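Local coordinates for protein probable intron-encoded endonuclease 1 (Wickerhamomyces canadensis, PDB 6X1J) that cleaves DNA at its recognition sequence as a LAGLIDADG homing endonuclease, driving the homing of an intron in the mitochondrial 21S rRNA gene, at residues 46-50 / 61-65; 67-71 / 101-105; 78-83 / 106-112. One frame throughout, in Å; residues are numbered along the deposited sequence. Where two conformers were deposited one is given.

Contact 1: 46-50 / 61-65; sequences GDVYI and LQFEW. With K (potassium ion), chain D; K (potassium ion), chain E; nucleotides of chain B.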
loop_
_atom_site.group_PDB
_atom_site.type_symbol
_atom_site.label_atom_id
_atom_site.label_comp_id
_atom_site.label_asym_id
_atom_site.label_seq_id
_atom_site.Cartn_x
_atom_site.Cartn_y
_atom_site.Cartn_z
ATOM N N GLY A 46 -0.451 1.796 -3.455
ATOM C CA GLY A 46 -0.994 2.763 -2.487
ATOM C C GLY A 46 0.027 3.703 -1.853
ATOM O O GLY A 46 0.663 4.487 -2.580
ATOM N N ASP A 47 0.130 3.661 -0.517
ATOM C CA ASP A 47 0.696 4.734 0.342
ATOM C C ASP A 47 2.174 4.489 0.725
ATOM O O ASP A 47 2.800 5.401 1.331
ATOM C CB ASP A 47 -0.182 4.838 1.586
ATOM C CG ASP A 47 -1.542 5.467 1.295
ATOM O OD1 ASP A 47 -1.641 6.274 0.346
ATOM O OD2 ASP A 47 -2.498 5.081 1.953
ATOM N N VAL A 48 2.757 3.338 0.388
ATOM C CA VAL A 48 4.112 3.008 0.885
ATOM C C VAL A 48 5.193 3.522 -0.086
ATOM O O VAL A 48 4.993 3.529 -1.350
ATOM C CB VAL A 48 4.211 1.506 1.165
ATOM C CG1 VAL A 48 5.638 1.103 1.391
ATOM C CG2 VAL A 48 3.376 1.129 2.379
ATOM N N TYR A 49 6.268 4.020 0.505
ATOM C CA TYR A 49 7.563 4.388 -0.125
ATOM C C TYR A 49 8.459 3.149 -0.053
ATOM O O TYR A 49 8.783 2.703 1.085
ATOM C CB TYR A 49 8.143 5.600 0.600
ATOM C CG TYR A 49 9.425 6.166 0.073
ATOM C CD1 TYR A 49 10.000 5.747 -1.115
ATOM C CD2 TYR A 49 10.050 7.184 0.767
ATOM C CE1 TYR A 49 11.164 6.336 -1.604
ATOM C CE2 TYR A 49 11.216 7.769 0.300
ATOM C CZ TYR A 49 11.778 7.350 -0.891
ATOM O OH TYR A 49 12.931 7.937 -1.331
ATOM N N ILE A 50 8.696 2.521 -1.208
ATOM C CA ILE A 50 9.700 1.421 -1.309
ATOM C C ILE A 50 10.980 2.022 -1.890
ATOM O O ILE A 50 11.012 2.410 -3.118
ATOM C CB ILE A 50 9.175 0.163 -2.016
ATOM C CG1 ILE A 50 10.240 -0.941 -2.019
ATOM C CG2 ILE A 50 8.617 0.471 -3.399
ATOM C CD1 ILE A 50 9.656 -2.328 -2.200
ATOM N N LEU A 61 11.167 -0.052 3.465
ATOM C CA LEU A 61 9.837 0.592 3.437
ATOM C C LEU A 61 9.799 1.712 4.470
ATOM O O LEU A 61 10.142 1.448 5.660
ATOM C CB LEU A 61 8.775 -0.467 3.745
ATOM C CG LEU A 61 8.897 -1.768 2.966
ATOM C CD1 LEU A 61 7.825 -2.771 3.390
ATOM C CD2 LEU A 61 8.830 -1.513 1.461
ATOM N N GLN A 62 9.385 2.906 4.058
ATOM C CA GLN A 62 8.944 3.983 4.983
ATOM C C GLN A 62 7.419 4.095 4.912
ATOM O O GLN A 62 6.893 4.253 3.755
ATOM C CB GLN A 62 9.587 5.329 4.667
ATOM C CG GLN A 62 11.100 5.259 4.676
ATOM C CD GLN A 62 11.769 6.614 4.596
ATOM O OE1 GLN A 62 12.977 6.705 4.582
ATOM N NE2 GLN A 62 10.989 7.679 4.546
ATOM N N PHE A 63 6.773 3.996 6.087
ATOM C CA PHE A 63 5.312 4.023 6.308
ATOM C C PHE A 63 4.906 5.388 6.880
ATOM O O PHE A 63 5.615 5.899 7.780
ATOM C CB PHE A 63 4.898 2.931 7.284
ATOM C CG PHE A 63 5.308 1.521 6.926
ATOM C CD1 PHE A 63 4.662 0.822 5.924
ATOM C CD2 PHE A 63 6.298 0.856 7.643
ATOM C CE1 PHE A 63 5.007 -0.489 5.636
ATOM C CE2 PHE A 63 6.642 -0.458 7.350
ATOM C CZ PHE A 63 5.986 -1.138 6.353
ATOM N N GLU A 64 3.827 5.987 6.361
ATOM C CA GLU A 64 3.230 7.212 6.957
ATOM C C GLU A 64 1.730 7.187 6.694
ATOM O O GLU A 64 1.359 7.193 5.501
ATOM C CB GLU A 64 3.897 8.482 6.429
ATOM C CG GLU A 64 3.373 9.741 7.099
ATOM C CD GLU A 64 4.292 10.941 7.001
ATOM O OE1 GLU A 64 5.233 10.879 6.189
ATOM O OE2 GLU A 64 4.082 11.930 7.745
ATOM N N TRP A 65 0.918 7.119 7.761
ATOM C CA TRP A 65 -0.562 7.186 7.694
ATOM C C TRP A 65 -1.087 8.137 8.771
ATOM O O TRP A 65 -0.426 8.291 9.812
ATOM C CB TRP A 65 -1.205 5.791 7.806
ATOM C CG TRP A 65 -1.090 4.960 6.558
ATOM C CD1 TRP A 65 -1.799 5.125 5.396
ATOM C CD2 TRP A 65 -0.242 3.809 6.343
ATOM N NE1 TRP A 65 -1.449 4.171 4.480
ATOM C CE2 TRP A 65 -0.487 3.355 5.020
ATOM C CE3 TRP A 65 0.702 3.121 7.118
ATOM C CZ2 TRP A 65 0.169 2.248 4.476
ATOM C CZ3 TRP A 65 1.341 2.021 6.584
ATOM C CH2 TRP A 65 1.091 1.605 5.270
HETATM K K K D . -4.303 7.282 1.106
HETATM K K K E . -0.102 6.168 -4.497
ATOM P P DA B 14 -3.155 8.817 4.492
ATOM O OP1 DA B 14 -3.793 7.773 3.637
ATOM O OP2 DA B 14 -3.505 8.685 5.960
ATOM O "O5'" DA B 14 -1.580 8.972 4.311
ATOM C "C5'" DA B 14 -0.813 8.369 3.244
ATOM C "C4'" DA B 14 -0.764 9.283 2.042
ATOM O "O4'" DA B 14 -0.415 10.642 2.442
ATOM C "C3'" DA B 14 0.222 8.901 0.944
ATOM O "O3'" DA B 14 -0.405 9.398 -0.243
ATOM C "C2'" DA B 14 1.403 9.812 1.237
ATOM C "C1'" DA B 14 0.709 11.076 1.710
ATOM N N9 DA B 14 1.468 11.981 2.562
ATOM C C8 DA B 14 1.558 11.964 3.932
ATOM N N7 DA B 14 2.321 12.910 4.421
ATOM C C5 DA B 14 2.776 13.584 3.297
ATOM C C6 DA B 14 3.631 14.683 3.137
ATOM N N6 DA B 14 4.175 15.351 4.152
ATOM N N1 DA B 14 3.892 15.099 1.882
ATOM C C2 DA B 14 3.347 14.432 0.862
ATOM N N3 DA B 14 2.522 13.390 0.884
ATOM C C4 DA B 14 2.274 13.010 2.147
ATOM P P DA B 16 6.535 7.419 -4.047
ATOM O OP1 DA B 16 6.308 7.271 -5.501
ATOM O OP2 DA B 16 7.123 6.293 -3.315
ATOM O "O5'" DA B 16 7.351 8.771 -3.818
ATOM C "C5'" DA B 16 8.657 8.670 -3.221
ATOM C "C4'" DA B 16 9.324 10.017 -3.054
ATOM O "O4'" DA B 16 8.821 10.659 -1.862
ATOM C "C3'" DA B 16 10.827 9.860 -2.853
ATOM O "O3'" DA B 16 11.432 10.209 -4.099
ATOM C "C2'" DA B 16 11.169 10.815 -1.724
ATOM C "C1'" DA B 16 9.847 11.327 -1.175
ATOM N N9 DA B 16 9.600 11.175 0.258
ATOM C C8 DA B 16 8.978 10.168 0.959
ATOM N N7 DA B 16 8.889 10.398 2.249
ATOM C C5 DA B 16 9.510 11.631 2.407
ATOM C C6 DA B 16 9.731 12.446 3.532
ATOM N N6 DA B 16 9.343 12.132 4.774
ATOM N N1 DA B 16 10.354 13.625 3.334
ATOM C C2 DA B 16 10.722 13.960 2.094
ATOM N N3 DA B 16 10.551 13.296 0.962
ATOM C C4 DA B 16 9.934 12.126 1.189
HETATM O O HOH W 1 2.726 4.385 4.135
HETATM O O HOH W 2 2.989 7.388 3.159
HETATM O O HOH W 3 -6.021 8.914 2.211
HETATM O O HOH W 4 -4.157 10.554 0.637
HETATM O O HOH W 5 2.722 6.617 -4.760
HETATM O O HOH W 6 -1.861 8.518 -4.826
HETATM O O HOH W 7 -1.179 6.819 -7.420
#

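Contact 2: 67-71 / 101-105; sequences NKAYI and TWRAQ. With nucleotides of chain C.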
loop_
_atom_site.group_PDB
_atom_site.type_symbol
_atom_site.label_atom_id
_atom_site.label_comp_id
_atom_site.label_asym_id
_atom_site.label_seq_id
_atom_site.Cartn_x
_atom_site.Cartn_y
_atom_site.Cartn_z
ATOM N N ASN A 67 -4.217 7.271 9.996
ATOM C CA ASN A 67 -4.962 6.313 10.840
ATOM C C ASN A 67 -3.999 5.455 11.690
ATOM O O ASN A 67 -3.171 4.726 11.159
ATOM C CB ASN A 67 -5.898 5.520 9.957
ATOM C CG ASN A 67 -6.886 4.689 10.744
ATOM O OD1 ASN A 67 -8.090 4.803 10.537
ATOM N ND2 ASN A 67 -6.399 3.822 11.611
ATOM N N LYS A 68 -4.164 5.479 13.000
ATOM C CA LYS A 68 -3.258 4.814 13.962
ATOM C C LYS A 68 -3.495 3.318 13.910
ATOM O O LYS A 68 -2.521 2.530 13.902
ATOM C CB LYS A 68 -3.536 5.340 15.373
ATOM C CG LYS A 68 -2.618 4.817 16.478
ATOM C CD LYS A 68 -2.928 5.456 17.844
ATOM C CE LYS A 68 -1.893 5.151 18.912
ATOM N NZ LYS A 68 -2.237 3.881 19.574
ATOM N N ALA A 69 -4.740 2.899 13.941
ATOM C CA ALA A 69 -5.041 1.456 13.926
ATOM C C ALA A 69 -4.456 0.867 12.639
ATOM O O ALA A 69 -3.915 -0.218 12.719
ATOM C CB ALA A 69 -6.502 1.228 14.082
ATOM N N TYR A 70 -4.476 1.604 11.512
ATOM C CA TYR A 70 -4.045 1.053 10.195
ATOM C C TYR A 70 -2.528 0.824 10.166
ATOM O O TYR A 70 -2.103 -0.299 9.820
ATOM C CB TYR A 70 -4.485 1.928 9.012
ATOM C CG TYR A 70 -4.194 1.301 7.665
ATOM C CD1 TYR A 70 -4.641 0.020 7.367
ATOM C CD2 TYR A 70 -3.475 1.968 6.684
ATOM C CE1 TYR A 70 -4.385 -0.576 6.140
ATOM C CE2 TYR A 70 -3.213 1.382 5.455
ATOM C CZ TYR A 70 -3.665 0.108 5.177
ATOM O OH TYR A 70 -3.406 -0.483 3.965
ATOM N N ILE A 71 -1.723 1.853 10.484
ATOM C CA ILE A 71 -0.249 1.704 10.538
ATOM C C ILE A 71 0.138 0.598 11.527
ATOM O O ILE A 71 1.108 -0.155 11.230
ATOM C CB ILE A 71 0.477 3.028 10.833
ATOM C CG1 ILE A 71 1.975 2.890 10.563
ATOM C CG2 ILE A 71 0.224 3.476 12.255
ATOM C CD1 ILE A 71 2.721 4.235 10.418
ATOM N N THR A 101 0.482 12.824 11.822
ATOM C CA THR A 101 0.540 11.491 11.169
ATOM C C THR A 101 1.319 10.536 12.072
ATOM O O THR A 101 1.963 11.008 12.999
ATOM C CB THR A 101 1.216 11.584 9.794
ATOM O OG1 THR A 101 2.441 12.279 10.006
ATOM C CG2 THR A 101 0.407 12.325 8.761
ATOM N N TRP A 102 1.244 9.236 11.795
ATOM C CA TRP A 102 2.067 8.177 12.428
ATOM C C TRP A 102 3.098 7.653 11.406
ATOM O O TRP A 102 2.754 7.543 10.203
ATOM C CB TRP A 102 1.179 7.059 12.998
ATOM C CG TRP A 102 0.339 7.505 14.165
ATOM C CD1 TRP A 102 -0.838 8.192 14.099
ATOM C CD2 TRP A 102 0.619 7.343 15.575
ATOM N NE1 TRP A 102 -1.314 8.452 15.356
ATOM C CE2 TRP A 102 -0.453 7.933 16.281
ATOM C CE3 TRP A 102 1.648 6.738 16.306
ATOM C CZ2 TRP A 102 -0.525 7.952 17.669
ATOM C CZ3 TRP A 102 1.574 6.748 17.684
ATOM C CH2 TRP A 102 0.512 7.366 18.357
ATOM N N ARG A 103 4.327 7.368 11.860
ATOM C CA ARG A 103 5.467 6.950 11.000
ATOM C C ARG A 103 6.089 5.670 11.570
ATOM O O ARG A 103 6.130 5.498 12.812
ATOM C CB ARG A 103 6.527 8.052 10.872
ATOM C CG ARG A 103 6.062 9.305 10.143
ATOM C CD ARG A 103 7.228 10.214 9.776
ATOM N NE ARG A 103 6.836 11.388 9.007
ATOM C CZ ARG A 103 7.661 12.332 8.549
ATOM N NH1 ARG A 103 8.960 12.275 8.796
ATOM N NH2 ARG A 103 7.184 13.342 7.841
ATOM N N ALA A 104 6.557 4.808 10.677
ATOM C CA ALA A 104 7.311 3.580 10.987
ATOM C C ALA A 104 8.223 3.299 9.785
ATOM O O ALA A 104 7.980 3.951 8.704
ATOM C CB ALA A 104 6.349 2.451 11.275
ATOM N N GLN A 105 9.250 2.445 9.961
ATOM C CA GLN A 105 10.224 2.058 8.904
ATOM C C GLN A 105 10.564 0.571 9.054
ATOM O O GLN A 105 10.684 0.107 10.224
ATOM C CB GLN A 105 11.522 2.867 9.033
ATOM C CG GLN A 105 11.361 4.364 8.799
ATOM C CD GLN A 105 10.737 5.123 9.954
ATOM O OE1 GLN A 105 10.811 4.717 11.123
ATOM N NE2 GLN A 105 10.104 6.242 9.619
ATOM P P DT C 11 14.084 19.731 10.583
ATOM O OP1 DT C 11 14.961 20.877 10.990
ATOM O OP2 DT C 11 12.749 19.569 11.219
ATOM O "O5'" DT C 11 13.884 19.780 8.997
ATOM C "C5'" DT C 11 14.993 19.610 8.103
ATOM C "C4'" DT C 11 14.543 19.716 6.668
ATOM O "O4'" DT C 11 13.987 18.454 6.246
ATOM C "C3'" DT C 11 13.476 20.763 6.355
ATOM O "O3'" DT C 11 13.839 21.207 5.048
ATOM C "C2'" DT C 11 12.199 19.953 6.321
ATOM C "C1'" DT C 11 12.690 18.648 5.715
ATOM N N1 DT C 11 11.898 17.451 6.036
ATOM C C2 DT C 11 11.636 16.549 5.032
ATOM O O2 DT C 11 11.995 16.709 3.874
ATOM N N3 DT C 11 10.910 15.454 5.426
ATOM C C4 DT C 11 10.437 15.174 6.692
ATOM O O4 DT C 11 9.808 14.136 6.893
ATOM C C5 DT C 11 10.753 16.158 7.696
ATOM C C7 DT C 11 10.298 15.930 9.103
ATOM C C6 DT C 11 11.474 17.225 7.328
ATOM P P DC C 10 13.562 14.616 14.750
ATOM O OP1 DC C 10 13.695 15.066 16.150
ATOM O OP2 DC C 10 12.216 14.192 14.299
ATOM O "O5'" DC C 10 14.149 15.747 13.798
ATOM C "C5'" DC C 10 15.394 15.518 13.121
ATOM C "C4'" DC C 10 15.440 16.269 11.809
ATOM O "O4'" DC C 10 15.325 15.345 10.695
ATOM C "C3'" DC C 10 14.356 17.326 11.588
ATOM O "O3'" DC C 10 14.907 18.388 10.815
ATOM C "C2'" DC C 10 13.371 16.631 10.671
ATOM C "C1'" DC C 10 14.309 15.793 9.814
ATOM N N1 DC C 10 13.699 14.608 9.220
ATOM C C2 DC C 10 13.826 14.377 7.844
ATOM O O2 DC C 10 14.427 15.211 7.141
ATOM N N3 DC C 10 13.297 13.249 7.316
ATOM C C4 DC C 10 12.628 12.396 8.098
ATOM N N4 DC C 10 12.112 11.307 7.537
ATOM C C5 DC C 10 12.501 12.599 9.502
ATOM C C6 DC C 10 13.042 13.710 10.014
#

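Contact 3: 78-83 / 106-112; sequences FDEYVI and TFEHKAF. With nucleotides of chain C.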
loop_
_atom_site.group_PDB
_atom_site.type_symbol
_atom_site.label_atom_id
_atom_site.label_comp_id
_atom_site.label_asym_id
_atom_site.label_seq_id
_atom_site.Cartn_x
_atom_site.Cartn_y
_atom_site.Cartn_z
ATOM N N PHE A 78 4.428 -6.863 8.638
ATOM C CA PHE A 78 5.887 -6.849 8.433
ATOM C C PHE A 78 6.642 -6.809 9.782
ATOM O O PHE A 78 7.666 -6.104 9.901
ATOM C CB PHE A 78 6.193 -5.650 7.532
ATOM C CG PHE A 78 5.489 -5.734 6.192
ATOM C CD1 PHE A 78 5.974 -6.571 5.191
ATOM C CD2 PHE A 78 4.327 -5.008 5.948
ATOM C CE1 PHE A 78 5.331 -6.649 3.961
ATOM C CE2 PHE A 78 3.690 -5.089 4.717
ATOM C CZ PHE A 78 4.186 -5.918 3.733
ATOM N N ASP A 79 6.136 -7.505 10.798
ATOM C CA ASP A 79 6.642 -7.405 12.204
ATOM C C ASP A 79 8.183 -7.576 12.276
ATOM O O ASP A 79 8.893 -6.615 12.737
ATOM C CB ASP A 79 5.914 -8.425 13.085
ATOM C CG ASP A 79 6.101 -8.088 14.547
ATOM O OD1 ASP A 79 6.006 -6.865 14.883
ATOM O OD2 ASP A 79 6.411 -9.025 15.317
ATOM N N GLU A 80 8.696 -8.702 11.765
ATOM C CA GLU A 80 10.151 -9.046 11.729
ATOM C C GLU A 80 11.010 -7.848 11.332
ATOM O O GLU A 80 12.139 -7.802 11.777
ATOM C CB GLU A 80 10.547 -9.976 10.578
ATOM C CG GLU A 80 9.800 -11.280 10.480
ATOM C CD GLU A 80 8.460 -11.239 9.792
ATOM O OE1 GLU A 80 8.349 -11.718 8.657
ATOM O OE2 GLU A 80 7.528 -10.785 10.427
ATOM N N TYR A 81 10.571 -7.051 10.360
ATOM C CA TYR A 81 11.444 -6.121 9.596
ATOM C C TYR A 81 11.437 -4.746 10.252
ATOM O O TYR A 81 12.185 -3.866 9.747
ATOM C CB TYR A 81 11.035 -6.035 8.110
ATOM C CG TYR A 81 11.141 -7.340 7.359
ATOM C CD1 TYR A 81 12.348 -7.747 6.815
ATOM C CD2 TYR A 81 10.047 -8.183 7.205
ATOM C CE1 TYR A 81 12.472 -8.947 6.133
ATOM C CE2 TYR A 81 10.156 -9.401 6.560
ATOM C CZ TYR A 81 11.378 -9.786 6.024
ATOM O OH TYR A 81 11.520 -10.980 5.380
ATOM N N VAL A 82 10.597 -4.578 11.280
ATOM C CA VAL A 82 10.285 -3.281 11.962
ATOM C C VAL A 82 10.680 -3.355 13.448
ATOM O O VAL A 82 9.981 -4.075 14.220
ATOM C CB VAL A 82 8.792 -2.904 11.866
ATOM C CG1 VAL A 82 8.569 -1.509 12.442
ATOM C CG2 VAL A 82 8.269 -2.992 10.441
ATOM N N ILE A 83 11.729 -2.622 13.821
ATOM C CA ILE A 83 12.399 -2.723 15.151
ATOM C C ILE A 83 11.597 -1.876 16.154
ATOM O O ILE A 83 11.314 -2.375 17.238
ATOM C CB ILE A 83 13.874 -2.265 15.020
ATOM C CG1 ILE A 83 14.728 -3.334 14.342
ATOM C CG2 ILE A 83 14.473 -1.845 16.354
ATOM C CD1 ILE A 83 16.137 -2.889 14.046
ATOM N N THR A 106 10.765 -0.142 7.954
ATOM C CA THR A 106 11.521 -1.425 8.021
ATOM C C THR A 106 12.976 -0.999 8.027
ATOM O O THR A 106 13.241 0.149 7.611
ATOM C CB THR A 106 11.308 -2.376 6.844
ATOM O OG1 THR A 106 11.960 -1.749 5.735
ATOM C CG2 THR A 106 9.843 -2.625 6.550
ATOM N N PHE A 107 13.872 -1.883 8.447
ATOM C CA PHE A 107 15.304 -1.752 8.074
ATOM C C PHE A 107 15.463 -2.153 6.592
ATOM O O PHE A 107 14.573 -2.798 6.049
ATOM C CB PHE A 107 16.200 -2.544 9.037
ATOM C CG PHE A 107 15.792 -3.969 9.329
ATOM C CD1 PHE A 107 15.759 -4.915 8.325
ATOM C CD2 PHE A 107 15.532 -4.377 10.629
ATOM C CE1 PHE A 107 15.397 -6.219 8.588
ATOM C CE2 PHE A 107 15.191 -5.693 10.904
ATOM C CZ PHE A 107 15.106 -6.610 9.878
ATOM N N GLU A 108 16.608 -1.832 5.979
ATOM C CA GLU A 108 17.043 -2.402 4.668
ATOM C C GLU A 108 17.088 -3.926 4.773
ATOM O O GLU A 108 17.512 -4.443 5.805
ATOM C CB GLU A 108 18.414 -1.867 4.274
ATOM C CG GLU A 108 18.425 -0.360 4.135
ATOM C CD GLU A 108 19.801 0.204 3.851
ATOM O OE1 GLU A 108 20.714 -0.622 3.550
ATOM O OE2 GLU A 108 19.954 1.455 3.934
ATOM N N HIS A 109 16.656 -4.620 3.741
ATOM C CA HIS A 109 16.706 -6.100 3.669
ATOM C C HIS A 109 16.432 -6.523 2.230
ATOM O O HIS A 109 15.450 -6.029 1.638
ATOM C CB HIS A 109 15.740 -6.768 4.635
ATOM C CG HIS A 109 16.047 -8.208 4.887
ATOM N ND1 HIS A 109 15.869 -9.176 3.925
ATOM C CD2 HIS A 109 16.460 -8.861 5.997
ATOM C CE1 HIS A 109 16.145 -10.364 4.436
ATOM N NE2 HIS A 109 16.507 -10.203 5.708
ATOM N N LYS A 110 17.268 -7.451 1.765
ATOM C CA LYS A 110 17.274 -8.114 0.437
ATOM C C LYS A 110 15.877 -8.645 0.087
ATOM O O LYS A 110 15.555 -8.666 -1.074
ATOM C CB LYS A 110 18.315 -9.246 0.511
ATOM C CG LYS A 110 18.549 -10.042 -0.767
ATOM C CD LYS A 110 19.549 -11.183 -0.583
ATOM C CE LYS A 110 20.528 -11.310 -1.732
ATOM N NZ LYS A 110 21.463 -10.158 -1.788
ATOM N N ALA A 111 15.090 -9.097 1.063
ATOM C CA ALA A 111 13.727 -9.639 0.847
ATOM C C ALA A 111 12.838 -8.612 0.107
ATOM O O ALA A 111 11.992 -9.073 -0.654
ATOM C CB ALA A 111 13.126 -10.087 2.160
ATOM N N PHE A 112 13.107 -7.304 0.214
ATOM C CA PHE A 112 12.309 -6.208 -0.395
ATOM C C PHE A 112 12.800 -5.883 -1.822
ATOM O O PHE A 112 12.094 -5.126 -2.530
ATOM C CB PHE A 112 12.309 -4.955 0.502
ATOM C CG PHE A 112 11.683 -5.145 1.872
ATOM C CD1 PHE A 112 10.356 -5.526 2.015
ATOM C CD2 PHE A 112 12.422 -4.944 3.036
ATOM C CE1 PHE A 112 9.797 -5.730 3.276
ATOM C CE2 PHE A 112 11.861 -5.157 4.290
ATOM C CZ PHE A 112 10.561 -5.575 4.406
ATOM P P DA C 7 19.477 -0.623 8.809
ATOM O OP1 DA C 7 20.013 -1.977 9.100
ATOM O OP2 DA C 7 18.750 -0.379 7.500
ATOM O "O5'" DA C 7 18.574 -0.170 10.040
ATOM C "C5'" DA C 7 18.824 -0.633 11.383
ATOM C "C4'" DA C 7 18.453 0.460 12.355
ATOM O "O4'" DA C 7 19.264 1.626 12.077
ATOM C "C3'" DA C 7 16.996 0.932 12.290
ATOM O "O3'" DA C 7 16.440 0.925 13.625
ATOM C "C2'" DA C 7 17.088 2.242 11.518
ATOM C "C1'" DA C 7 18.470 2.777 11.858
ATOM N N9 DA C 7 19.103 3.529 10.777
ATOM C C8 DA C 7 19.188 3.115 9.470
ATOM N N7 DA C 7 19.808 3.965 8.687
ATOM C C5 DA C 7 20.162 5.004 9.535
ATOM C C6 DA C 7 20.867 6.198 9.316
ATOM N N6 DA C 7 21.339 6.562 8.125
ATOM N N1 DA C 7 21.056 7.025 10.368
ATOM C C2 DA C 7 20.586 6.649 11.564
ATOM N N3 DA C 7 19.925 5.538 11.900
ATOM C C4 DA C 7 19.749 4.745 10.827
#

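Contact 1: 46-50 / 61-65
The indole of Trp65 presents its edge to Asp47 and one face to a water; the ring of Tyr49, beside Gln62, is covered on one face by C5' of DA16 in chain B. These residues belong to the beta hairpin that follows the first LAGLIDADG helix, which gives way at Gly46 to the turn carrying Asp47. Tryptophan suits its place because it combines a broad apolar surface with a single N-H: NE1 reaches Asp47 OD2 at 2.9 Å, nearly in the ring plane, on the anti side of the carboxylate, whose plane stands 69° from the indole. The bond is bent, 145° at the hydrogen, and it helps to fix the rotation of a carboxylate whose two oxygens both bind one potassium ion, together with OP1 of DA14 in chain B. Asp147 O and a further DNA phosphate are among the other ligands of this ion, while Gly46 O binds the second potassium ion at 2.7 Å. The water over the indole accepts a hydrogen bond from Glu64 N. Tyr49 lays its ring along the sugar and base of DA16 and hydrogen-bonds a further phosphate through OH; Glu64 OE1 hydrogen-bonds a cytosine N4, and Gln62 NE2 makes a weak bond to a guanine O6. The strands are joined at the pair Tyr49 and Gln62, where Gln62 N donates to Tyr49 O at 3.0 Å and the return bond from Tyr49 N is weak. Val48 turns CG2, anti to its carbonyl carbon, to Trp65 CH2 (3.7 Å) and Phe63 CD1 (3.8 Å), while CG1 faces Leu61 CD2. Compact and branched, it fits between large neighbours. Leu61 CD2 also rests on Ile50 CG1, 3.8 Å away.

Contact 2: 67-71 / 101-105
O4 of the thymine DT11 in chain C is gripped by two nitrogens of Arg103, NH1 at 2.8 Å and NH2 at 2.9 Å, while the backbone of the same arginine lies against the CD1 methyl of Ile71. The thymine oxygen sits near the guanidinium plane, and both bonds are bent, so that two N-H donors share one acceptor. Arginine suits the task: its chain runs extended from CG to NE, long enough to reach a base edge, and NE is held by a salt bridge to Glu64, a second-shell contact that helps to aim the group. Tyr89 adds a cation-pi contact. The residues flanking it in the strand, Trp102 and Ala104, point the opposite way, toward the helix that begins after its N-cap, Asn67. There the aliphatic chain of Lys68 lies over one face of the Trp102 indole: CG stands 4.1 Å from the centroid of the five-membered ring, a CH-pi contact 22° off the normal, and CE passes on to CH2 of the six-membered ring at 3.3 Å. Lysine brings methylenes for the ring and a charged end for the surface; the bend at chi4 (-87°) turns NZ aside from the indole, and its salt bridge goes to Glu72. Ile71 comes down from the helix onto the strand. Its CG2 touches Trp102 CB at 3.8 Å, whereas CD1 slips onto the strand backbone at Trp102 O (3.3 Å) and reaches Ala104 CB at 4.1 Å. The small alanine lets the isoleucine lie close to the strand. Such division of labour, alternate side chains reading DNA and packing against a helix, is characteristic of the DNA-binding antiparallel sheet of the LAGLIDADG fold.

Contact 3: 78-83 / 106-112
Tyr81 is the main bump of this contact, its ring lodged in a hollow built largely from aromatic side chains. It stands on segment 78-83, which leaves helix 68-77 through a 3-10 stretch, and the hollow is formed by the loop 106-112 after strand 98-105. Phe112 drives its edge into one face, with CZ 3.5 Å from Tyr81 CG and the planes 62° apart, while CB of Glu80 lies over the opposite face. The CE1 edge of the tyrosine ring meets the face of His109, a T-shaped contact in which Tyr81 CE1 stands over the centre of the imidazole, 3.9 Å from His109 CG. Ala111 completes the hollow, its small methyl 3.7 Å from Tyr81 OH. The imidazole is itself held: ND1 accepts from Ala111 N in the ring plane at 3.0 Å, and NE2 bonds Lys26 O, which fixes the face offered to the tyrosine. A second fit is made where the backbone at Tyr81 lies over the face of the Phe107 ring. With CG between backbone N and carbonyl carbon (chi1 48°), the phenyl folds back beneath Tyr81 CA and O, and the same carbonyl accepts from Phe107 N at 2.9 Å, nearly in line with its C=O. Ile83 CD1 abuts the ring edge at Phe107 CD2, 3.8 Å away. On the DNA side Glu108 N donates to OP2 of DA7 in chain C, a phosphate grip provided by the loop backbone. Around this core, Phe78 and Phe112 pack onto helix 34-45, Phe107 meets helix 20-26, and Thr106 continues the pairing of strand 98-105 with strand 60-65.

In the fold
From the N terminus, contact 1 comes first: it closes the short hairpin between 46-50 and 61-65 directly after helix 34-45. Strand 60-65 then leads into helix 68-77, where contact 2 opens, and the loop leaving that helix opens contact 3. The chain next forms strands 87-92 and 98-105; the end of the latter closes contact 2 at 101-105, and its continuation, 106-112, closes contact 3. Contacts 2 and 3 therefore cross, whereas contact 1 precedes both. Contact 2 holds the start of helix 68-77 to strand 98-105, and contact 3 joins the loops that follow the two; contact 1 shares their sheet, since strand 60-65 pairs with strand 98-105.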